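Local coordinates for protein delta-1-pyrroline-5-carboxylate dehydrogenase, mitochondrial (Mus musculus, PDB 4E3X) that catalyses the NAD+-dependent oxidation of L-glutamate gamma-semialdehyde to L-glutamate, the second step of proline breakdown in mitochondria, at residues 85-90 with 425-430; 142-147 with 160-165; 476-481 with 524-529. All coordinates share one frame; numbering follows the deposited sequence.

Contact 1: residues 85-90 with 425-430; sequences FNHAHK and VGYYVE
Phe85 meets Tyr428 through its methylene, not its ring: Phe85 CB lies 3.3 Å from Tyr428 OH. Its CG sits between the backbone N and the carbonyl carbon (chi1 54°), which sends the ring off to pack on Asp379, Pro380 and Ser389. The backbones press together here, with Phe85 CA only 3.9 Å from Gly426 CA, and any CB on Gly426 would collide. A water joins Phe85 O to Tyr428 OH, approaching the tyrosine at its edge and in the ring plane. At Asn86, CA makes a CH...O contact of 3.3 Å with Val425 O, while OD1 accepts from a second water that also donates to Val425 O and accepts from Ala88 N. His87 carries the contact. Its N donates to Val425 O over 3.0 Å at 156°, and its ring folds back so that the same oxygen sits 3.2 Å above the ring plane, over the centre. His87 CD2 lies over one face of the Tyr427 ring, 3.5 Å from Tyr427 CZ, an oblique pair with planes at 44°. The type I turn from Asn86 to His89 then leads into strand 89-95, so the contact ties the approach to that strand to the loop before strand 428-436. Val425 O is thus held by one amide and one water under the imidazole face, which the bond from His87 NE2 to Glu423 O probably keeps in place.

Contact 2: residues 142-147 with 160-165; sequences EVLAKT and IDAAAE
Helices 142-147 and 160-165 run nearly antiparallel at 156°, their axes 8.7 Å apart, and come closest where Leu144 CA lies 5.9 Å from Ala162 CA. Segment 160-165 makes a wider pi-type turn, Glu165 N bonding back to Ile160 O. Alanines on this side permit the close approach. Ala162 CB points at the facing helix and rests 3.4 Å from Thr147 OG1, while Leu144 reaches across with its tip, CD1 lying 3.6 Å from Ala163 CB. Val143 CG2 lies 3.8 Å from Ala162 O. Thr147 turns OG1 anti to its carbonyl carbon (chi1 -60°) and donates to Val143 O over 2.8 Å; Thr147 N takes that oxygen from the opposite face. OG1 is also hydrogen-bonded to Thr213 OG1. Asp161, whose OD2 lies near Thr147 CG2, binds Lys153 and the amides of Thr213 and Ala214 at the start of helix 213-225; its side chain is about 7 Å from that of Asn211, probably the transition-state stabiliser. One turn on, Glu165 touches a bound proline. No hydrogen bond crosses between the helices, so the join rests on van der Waals packing of small side chains, and burying Ala162 O without a polar partner is probably a cost of the close approach.

Contact 3: residues 476-481 with 524-529; sequences YGLTGA and RASGTN
Ser526 holds OG anti to its carbonyl carbon, beside the backbone N (chi1 -61°), and this sets the oxygen in front of Gly477. Gly477 N donates to Ser526 OG over 3.0 Å, almost straight at 169°, and the hydroxyl is bonded onward to Gly316 O. The same oxygen lies near the plane of the Tyr476 ring, at its edge, and Leu478 CB packs 3.5 Å from Ser526 OG. Tyr476 CD1 in turn touches Ala525 CB at 4.0 Å. A type I turn from Arg524 to Gly527 presents these groups to the start of strand 476-483, part of the large mixed sheet of the aldehyde dehydrogenase catalytic domain. The site is close: Leu478 packs on the nucleophile Cys348, Tyr476 on Val288 of the NAD+ site, and Ala525 on a bound proline. An alanine in place of Ser526 is likely to leave the amide of Gly477 and the carbonyl of Gly316 without their shared mate. Arg524 stretches its extended chain past the strand, with CD 3.6 Å from Tyr476 O, and a water bridges that oxygen to NH2. Beyond it, the guanidinium forms salt bridges with Asp471 and with Glu201 of the second subunit.

In the fold
Contact 2 is nested within the long loop of chain closed by contact 1, and contact 3 follows both in sequence. Contacts 1 and 3 reach the same large mixed sheet at strands 428-436 and 476-483, yet their centres stand 31 Å apart: contact 1 lies away from the catalytic and NAD+ sites and brings in strand 89-95 of a separate four-stranded sheet. Contact 2 joins helices 140-151 and 155-180, its centre about 20 Å from that of contact 1 and 25 Å from that of contact 3. It holds Glu165 of the proline pocket that includes the nucleophile Cys348, and contact 3 reaches Cys348 through Leu478, so both border the active site. Contact 3 alone meets the second subunit.

Contact 1: residues 85-90 with 425-430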
loop_
_atom_site.group_PDB
_atom_site.type_symbol
_atom_site.label_atom_id
_atom_site.label_comp_id
_atom_site.label_asym_id
_atom_site.label_seq_id
_atom_site.Cartn_x
_atom_site.Cartn_y
_atom_site.Cartn_z
ATOM N N PHE B 85 -7.336 38.168 0.928
ATOM C CA PHE B 85 -7.027 39.477 0.348
ATOM C C PHE B 85 -7.837 40.619 0.971
ATOM O O PHE B 85 -7.669 41.783 0.611
ATOM C CB PHE B 85 -7.219 39.441 -1.172
ATOM C CG PHE B 85 -8.581 38.960 -1.604
ATOM C CD1 PHE B 85 -9.643 39.848 -1.732
ATOM C CD2 PHE B 85 -8.805 37.617 -1.877
ATOM C CE1 PHE B 85 -10.902 39.404 -2.124
ATOM C CE2 PHE B 85 -10.055 37.165 -2.266
ATOM C CZ PHE B 85 -11.106 38.060 -2.397
ATOM N N ASN B 86 -8.708 40.274 1.911
ATOM C CA ASN B 86 -9.511 41.255 2.635
ATOM C C ASN B 86 -9.924 40.611 3.939
ATOM O O ASN B 86 -11.060 40.149 4.078
ATOM C CB ASN B 86 -10.748 41.663 1.835
ATOM C CG ASN B 86 -11.589 42.713 2.551
ATOM O OD1 ASN B 86 -11.128 43.361 3.489
ATOM N ND2 ASN B 86 -12.833 42.876 2.113
ATOM N N HIS B 87 -8.991 40.549 4.883
ATOM C CA HIS B 87 -9.186 39.700 6.052
ATOM C C HIS B 87 -10.216 40.242 7.039
ATOM O O HIS B 87 -10.577 39.556 7.991
ATOM C CB HIS B 87 -7.861 39.330 6.738
ATOM C CG HIS B 87 -6.906 40.470 6.886
ATOM N ND1 HIS B 87 -7.235 41.641 7.534
ATOM C CD2 HIS B 87 -5.621 40.612 6.483
ATOM C CE1 HIS B 87 -6.197 42.458 7.516
ATOM N NE2 HIS B 87 -5.205 41.857 6.883
ATOM N N ALA B 88 -10.708 41.457 6.797
ATOM C CA ALA B 88 -11.852 41.967 7.545
ATOM C C ALA B 88 -13.134 41.211 7.177
ATOM O O ALA B 88 -14.113 41.242 7.925
ATOM C CB ALA B 88 -12.027 43.460 7.305
ATOM N N HIS B 89 -13.123 40.544 6.023
ATOM C CA HIS B 89 -14.261 39.744 5.574
ATOM C C HIS B 89 -14.183 38.340 6.174
ATOM O O HIS B 89 -13.331 37.540 5.803
ATOM C CB HIS B 89 -14.298 39.678 4.036
ATOM C CG HIS B 89 -15.475 38.932 3.474
ATOM N ND1 HIS B 89 -15.553 38.579 2.142
ATOM C CD2 HIS B 89 -16.620 38.485 4.049
ATOM C CE1 HIS B 89 -16.690 37.941 1.923
ATOM N NE2 HIS B 89 -17.352 37.866 3.065
ATOM N N LYS B 90 -15.075 38.050 7.110
ATOM C CA LYS B 90 -15.214 36.701 7.628
ATOM C C LYS B 90 -16.129 35.949 6.677
ATOM O O LYS B 90 -17.332 36.202 6.644
ATOM C CB LYS B 90 -15.813 36.734 9.031
ATOM C CG LYS B 90 -14.900 37.379 10.058
ATOM C CD LYS B 90 -15.632 37.637 11.365
ATOM C CE LYS B 90 -14.683 38.098 12.453
ATOM N NZ LYS B 90 -14.063 39.408 12.127
ATOM N N VAL B 425 -4.439 45.087 4.799
ATOM C CA VAL B 425 -5.765 44.808 4.241
ATOM C C VAL B 425 -5.945 43.323 3.922
ATOM O O VAL B 425 -6.977 42.725 4.244
ATOM C CB VAL B 425 -6.021 45.644 2.970
ATOM C CG1 VAL B 425 -7.357 45.275 2.346
ATOM C CG2 VAL B 425 -5.972 47.134 3.298
ATOM N N GLY B 426 -4.942 42.747 3.264
ATOM C CA GLY B 426 -4.882 41.316 3.015
ATOM C C GLY B 426 -3.466 40.869 3.302
ATOM O O GLY B 426 -2.615 41.702 3.597
ATOM N N TYR B 427 -3.202 39.571 3.220
ATOM C CA TYR B 427 -1.859 39.056 3.485
ATOM C C TYR B 427 -0.995 39.131 2.227
ATOM O O TYR B 427 -0.611 38.116 1.656
ATOM C CB TYR B 427 -1.942 37.634 4.048
ATOM C CG TYR B 427 -2.780 37.586 5.310
ATOM C CD1 TYR B 427 -2.351 38.220 6.470
ATOM C CD2 TYR B 427 -4.013 36.937 5.335
ATOM C CE1 TYR B 427 -3.111 38.202 7.627
ATOM C CE2 TYR B 427 -4.780 36.909 6.491
ATOM C CZ TYR B 427 -4.322 37.540 7.633
ATOM O OH TYR B 427 -5.080 37.520 8.783
ATOM N N TYR B 428 -0.687 40.353 1.805
ATOM C CA TYR B 428 -0.067 40.574 0.507
ATOM C C TYR B 428 1.455 40.511 0.514
ATOM O O TYR B 428 2.124 41.272 1.217
ATOM C CB TYR B 428 -0.519 41.914 -0.064
ATOM C CG TYR B 428 -1.883 41.900 -0.721
ATOM C CD1 TYR B 428 -2.100 41.213 -1.913
ATOM C CD2 TYR B 428 -2.943 42.611 -0.176
ATOM C CE1 TYR B 428 -3.337 41.222 -2.528
ATOM C CE2 TYR B 428 -4.184 42.628 -0.786
ATOM C CZ TYR B 428 -4.372 41.938 -1.964
ATOM O OH TYR B 428 -5.602 41.963 -2.576
ATOM N N VAL B 429 1.993 39.614 -0.308
ATOM C CA VAL B 429 3.433 39.474 -0.499
ATOM C C VAL B 429 3.751 39.610 -1.983
ATOM O O VAL B 429 3.161 38.915 -2.810
ATOM C CB VAL B 429 3.919 38.088 -0.018
ATOM C CG1 VAL B 429 5.434 37.961 -0.169
ATOM C CG2 VAL B 429 3.493 37.851 1.426
ATOM N N GLU B 430 4.670 40.513 -2.326
ATOM C CA GLU B 430 5.108 40.637 -3.713
ATOM C C GLU B 430 5.898 39.396 -4.128
ATOM O O GLU B 430 6.518 38.742 -3.284
ATOM C CB GLU B 430 5.979 41.883 -3.893
ATOM C CG GLU B 430 5.249 43.191 -3.632
ATOM C CD GLU B 430 4.023 43.368 -4.512
ATOM O OE1 GLU B 430 2.974 43.801 -3.987
ATOM O OE2 GLU B 430 4.107 43.086 -5.727
HETATM O O HOH W 1 -7.450 43.465 -1.529
HETATM O O HOH W 2 -9.275 43.790 5.366
#

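Contact 2: residues 142-147 with 160-165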
loop_
_atom_site.group_PDB
_atom_site.type_symbol
_atom_site.label_atom_id
_atom_site.label_comp_id
_atom_site.label_asym_id
_atom_site.label_seq_id
_atom_site.Cartn_x
_atom_site.Cartn_y
_atom_site.Cartn_z
ATOM N N GLU B 142 -20.368 28.613 -8.202
ATOM C CA GLU B 142 -20.346 28.608 -6.743
ATOM C C GLU B 142 -19.022 28.108 -6.172
ATOM O O GLU B 142 -18.415 28.769 -5.322
ATOM C CB GLU B 142 -21.489 27.741 -6.207
ATOM C CG GLU B 142 -21.470 27.602 -4.688
ATOM C CD GLU B 142 -22.335 26.466 -4.171
ATOM O OE1 GLU B 142 -23.198 25.966 -4.924
ATOM O OE2 GLU B 142 -22.152 26.079 -2.998
ATOM N N VAL B 143 -18.575 26.935 -6.608
ATOM C CA VAL B 143 -17.349 26.382 -6.025
ATOM C C VAL B 143 -16.116 27.197 -6.419
ATOM O O VAL B 143 -15.183 27.339 -5.629
ATOM C CB VAL B 143 -17.159 24.862 -6.289
ATOM C CG1 VAL B 143 -18.337 24.079 -5.704
ATOM C CG2 VAL B 143 -16.965 24.563 -7.767
ATOM N N LEU B 144 -16.119 27.734 -7.636
ATOM C CA LEU B 144 -15.037 28.625 -8.038
ATOM C C LEU B 144 -15.001 29.869 -7.148
ATOM O O LEU B 144 -13.948 30.239 -6.627
ATOM C CB LEU B 144 -15.183 29.024 -9.508
ATOM C CG LEU B 144 -14.443 28.162 -10.535
ATOM C CD1 LEU B 144 -14.707 26.684 -10.362
ATOM C CD2 LEU B 144 -14.825 28.616 -11.933
ATOM N N ALA B 145 -16.151 30.518 -6.990
ATOM C CA ALA B 145 -16.222 31.765 -6.244
ATOM C C ALA B 145 -15.813 31.556 -4.792
ATOM O O ALA B 145 -15.109 32.391 -4.209
ATOM C CB ALA B 145 -17.624 32.362 -6.328
ATOM N N LYS B 146 -16.241 30.435 -4.213
ATOM C CA LYS B 146 -15.931 30.161 -2.817
ATOM C C LYS B 146 -14.441 29.882 -2.624
ATOM O O LYS B 146 -13.876 30.212 -1.589
ATOM C CB LYS B 146 -16.788 29.007 -2.295
ATOM C CG LYS B 146 -18.243 29.419 -2.139
ATOM C CD LYS B 146 -19.146 28.295 -1.655
ATOM C CE LYS B 146 -20.545 28.825 -1.417
ATOM N NZ LYS B 146 -21.489 27.757 -0.980
ATOM N N THR B 147 -13.815 29.280 -3.628
ATOM C CA THR B 147 -12.383 29.029 -3.592
ATOM C C THR B 147 -11.604 30.342 -3.794
ATOM O O THR B 147 -10.585 30.591 -3.143
ATOM C CB THR B 147 -12.006 27.967 -4.647
ATOM O OG1 THR B 147 -12.712 26.746 -4.363
ATOM C CG2 THR B 147 -10.516 27.682 -4.641
ATOM N N ILE B 160 -8.949 25.459 -12.426
ATOM C CA ILE B 160 -8.210 24.210 -12.573
ATOM C C ILE B 160 -8.312 23.308 -11.349
ATOM O O ILE B 160 -8.051 22.113 -11.451
ATOM C CB ILE B 160 -6.728 24.422 -12.955
ATOM C CG1 ILE B 160 -5.937 25.057 -11.810
ATOM C CG2 ILE B 160 -6.618 25.230 -14.244
ATOM C CD1 ILE B 160 -4.463 25.266 -12.135
ATOM N N ASP B 161 -8.718 23.885 -10.219
ATOM C CA ASP B 161 -8.782 23.191 -8.937
ATOM C C ASP B 161 -10.212 22.745 -8.599
ATOM O O ASP B 161 -10.547 21.561 -8.713
ATOM C CB ASP B 161 -8.217 24.122 -7.846
ATOM C CG ASP B 161 -8.474 23.629 -6.423
ATOM O OD1 ASP B 161 -8.760 22.430 -6.237
ATOM O OD2 ASP B 161 -8.382 24.459 -5.485
ATOM N N ALA B 162 -11.045 23.693 -8.169
ATOM C CA ALA B 162 -12.380 23.374 -7.653
ATOM C C ALA B 162 -13.300 22.809 -8.717
ATOM O O ALA B 162 -14.232 22.065 -8.412
ATOM C CB ALA B 162 -13.010 24.598 -7.011
ATOM N N ALA B 163 -13.060 23.185 -9.966
ATOM C CA ALA B 163 -13.791 22.573 -11.056
ATOM C C ALA B 163 -12.991 21.405 -11.629
ATOM O O ALA B 163 -13.229 20.264 -11.265
ATOM C CB ALA B 163 -14.142 23.597 -12.130
ATOM N N ALA B 164 -12.020 21.687 -12.492
ATOM C CA ALA B 164 -11.407 20.632 -13.294
ATOM C C ALA B 164 -10.810 19.477 -12.498
ATOM O O ALA B 164 -11.166 18.333 -12.735
ATOM C CB ALA B 164 -10.374 21.199 -14.237
ATOM N N GLU B 165 -9.920 19.756 -11.551
ATOM C CA GLU B 165 -9.269 18.660 -10.843
ATOM C C GLU B 165 -10.252 17.850 -10.004
ATOM O O GLU B 165 -10.188 16.626 -9.992
ATOM C CB GLU B 165 -8.119 19.159 -9.971
ATOM C CG GLU B 165 -7.268 18.019 -9.444
ATOM C CD GLU B 165 -5.999 18.496 -8.778
ATOM O OE1 GLU B 165 -6.026 19.574 -8.150
ATOM O OE2 GLU B 165 -4.969 17.796 -8.888
#

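Contact 3: residues 476-481 with 524-529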
loop_
_atom_site.group_PDB
_atom_site.type_symbol
_atom_site.label_atom_id
_atom_site.label_comp_id
_atom_site.label_asym_id
_atom_site.label_seq_id
_atom_site.Cartn_x
_atom_site.Cartn_y
_atom_site.Cartn_z
ATOM N N TYR B 476 13.434 16.334 -0.084
ATOM C CA TYR B 476 12.174 16.106 -0.792
ATOM C C TYR B 476 12.306 15.425 -2.152
ATOM O O TYR B 476 13.394 15.358 -2.729
ATOM C CB TYR B 476 11.443 17.437 -0.955
ATOM C CG TYR B 476 11.022 18.090 0.346
ATOM C CD1 TYR B 476 9.904 17.632 1.045
ATOM C CD2 TYR B 476 11.712 19.188 0.857
ATOM C CE1 TYR B 476 9.492 18.234 2.214
ATOM C CE2 TYR B 476 11.301 19.808 2.034
ATOM C CZ TYR B 476 10.188 19.321 2.702
ATOM O OH TYR B 476 9.756 19.909 3.869
ATOM N N GLY B 477 11.189 14.919 -2.668
ATOM C CA GLY B 477 11.218 14.227 -3.943
ATOM C C GLY B 477 9.948 14.378 -4.753
ATOM O O GLY B 477 9.506 13.418 -5.393
ATOM N N LEU B 478 9.373 15.577 -4.751
ATOM C CA LEU B 478 8.028 15.748 -5.298
ATOM C C LEU B 478 8.032 16.108 -6.782
ATOM O O LEU B 478 7.807 15.233 -7.616
ATOM C CB LEU B 478 7.206 16.725 -4.450
ATOM C CG LEU B 478 5.693 16.706 -4.691
ATOM C CD1 LEU B 478 5.166 15.291 -4.888
ATOM C CD2 LEU B 478 4.963 17.382 -3.545
ATOM N N THR B 479 8.289 17.366 -7.128
ATOM C CA THR B 479 8.298 17.719 -8.545
ATOM C C THR B 479 9.598 18.362 -9.001
ATOM O O THR B 479 10.393 18.858 -8.205
ATOM C CB THR B 479 7.142 18.663 -8.942
ATOM O OG1 THR B 479 7.418 19.976 -8.444
ATOM C CG2 THR B 479 5.795 18.170 -8.413
ATOM N N GLY B 480 9.800 18.354 -10.310
ATOM C CA GLY B 480 10.976 18.983 -10.871
ATOM C C GLY B 480 10.927 18.988 -12.379
ATOM O O GLY B 480 10.259 18.154 -12.992
ATOM N N ALA B 481 11.651 19.925 -12.976
ATOM C CA ALA B 481 11.673 20.062 -14.417
ATOM C C ALA B 481 13.096 20.212 -14.899
ATOM O O ALA B 481 13.941 20.790 -14.207
ATOM C CB ALA B 481 10.873 21.272 -14.848
ATOM N N ARG B 524 10.839 10.141 -0.916
ATOM C CA ARG B 524 11.688 10.847 0.045
ATOM C C ARG B 524 10.788 11.455 1.128
ATOM O O ARG B 524 9.874 10.773 1.594
ATOM C CB ARG B 524 12.640 11.837 -0.640
ATOM C CG ARG B 524 13.619 11.079 -1.548
ATOM C CD ARG B 524 14.607 11.971 -2.263
ATOM N NE ARG B 524 15.555 11.150 -3.015
ATOM C CZ ARG B 524 16.434 11.632 -3.885
ATOM N NH1 ARG B 524 17.247 10.808 -4.530
ATOM N NH2 ARG B 524 16.499 12.940 -4.110
ATOM N N ALA B 525 11.017 12.699 1.539
ATOM C CA ALA B 525 10.177 13.278 2.592
ATOM C C ALA B 525 8.793 13.711 2.093
ATOM O O ALA B 525 7.955 14.127 2.890
ATOM C CB ALA B 525 10.887 14.450 3.282
ATOM N N SER B 526 8.554 13.605 0.788
ATOM C CA SER B 526 7.310 14.110 0.187
ATOM C C SER B 526 6.085 13.226 0.412
ATOM O O SER B 526 4.964 13.615 0.072
ATOM C CB SER B 526 7.485 14.380 -1.309
ATOM O OG SER B 526 8.486 15.362 -1.516
ATOM N N GLY B 527 6.280 12.045 0.990
ATOM C CA GLY B 527 5.149 11.227 1.393
ATOM C C GLY B 527 5.241 9.776 0.972
ATOM O O GLY B 527 6.318 9.263 0.663
ATOM N N THR B 528 4.089 9.116 0.975
ATOM C CA THR B 528 4.003 7.677 0.723
ATOM C C THR B 528 3.829 7.355 -0.760
ATOM O O THR B 528 3.859 6.190 -1.151
ATOM C CB THR B 528 2.850 7.044 1.532
ATOM O OG1 THR B 528 1.657 7.815 1.349
ATOM C CG2 THR B 528 3.187 7.045 3.004
ATOM N N ASN B 529 3.642 8.395 -1.570
ATOM C CA ASN B 529 3.556 8.291 -3.026
ATOM C C ASN B 529 2.522 7.295 -3.550
ATOM O O ASN B 529 2.850 6.390 -4.325
ATOM C CB ASN B 529 4.923 8.026 -3.666
ATOM C CG ASN B 529 4.904 8.276 -5.153
ATOM O OD1 ASN B 529 4.027 8.987 -5.658
ATOM N ND2 ASN B 529 5.860 7.698 -5.870
HETATM O O HOH W 3 16.031 15.132 -2.350
#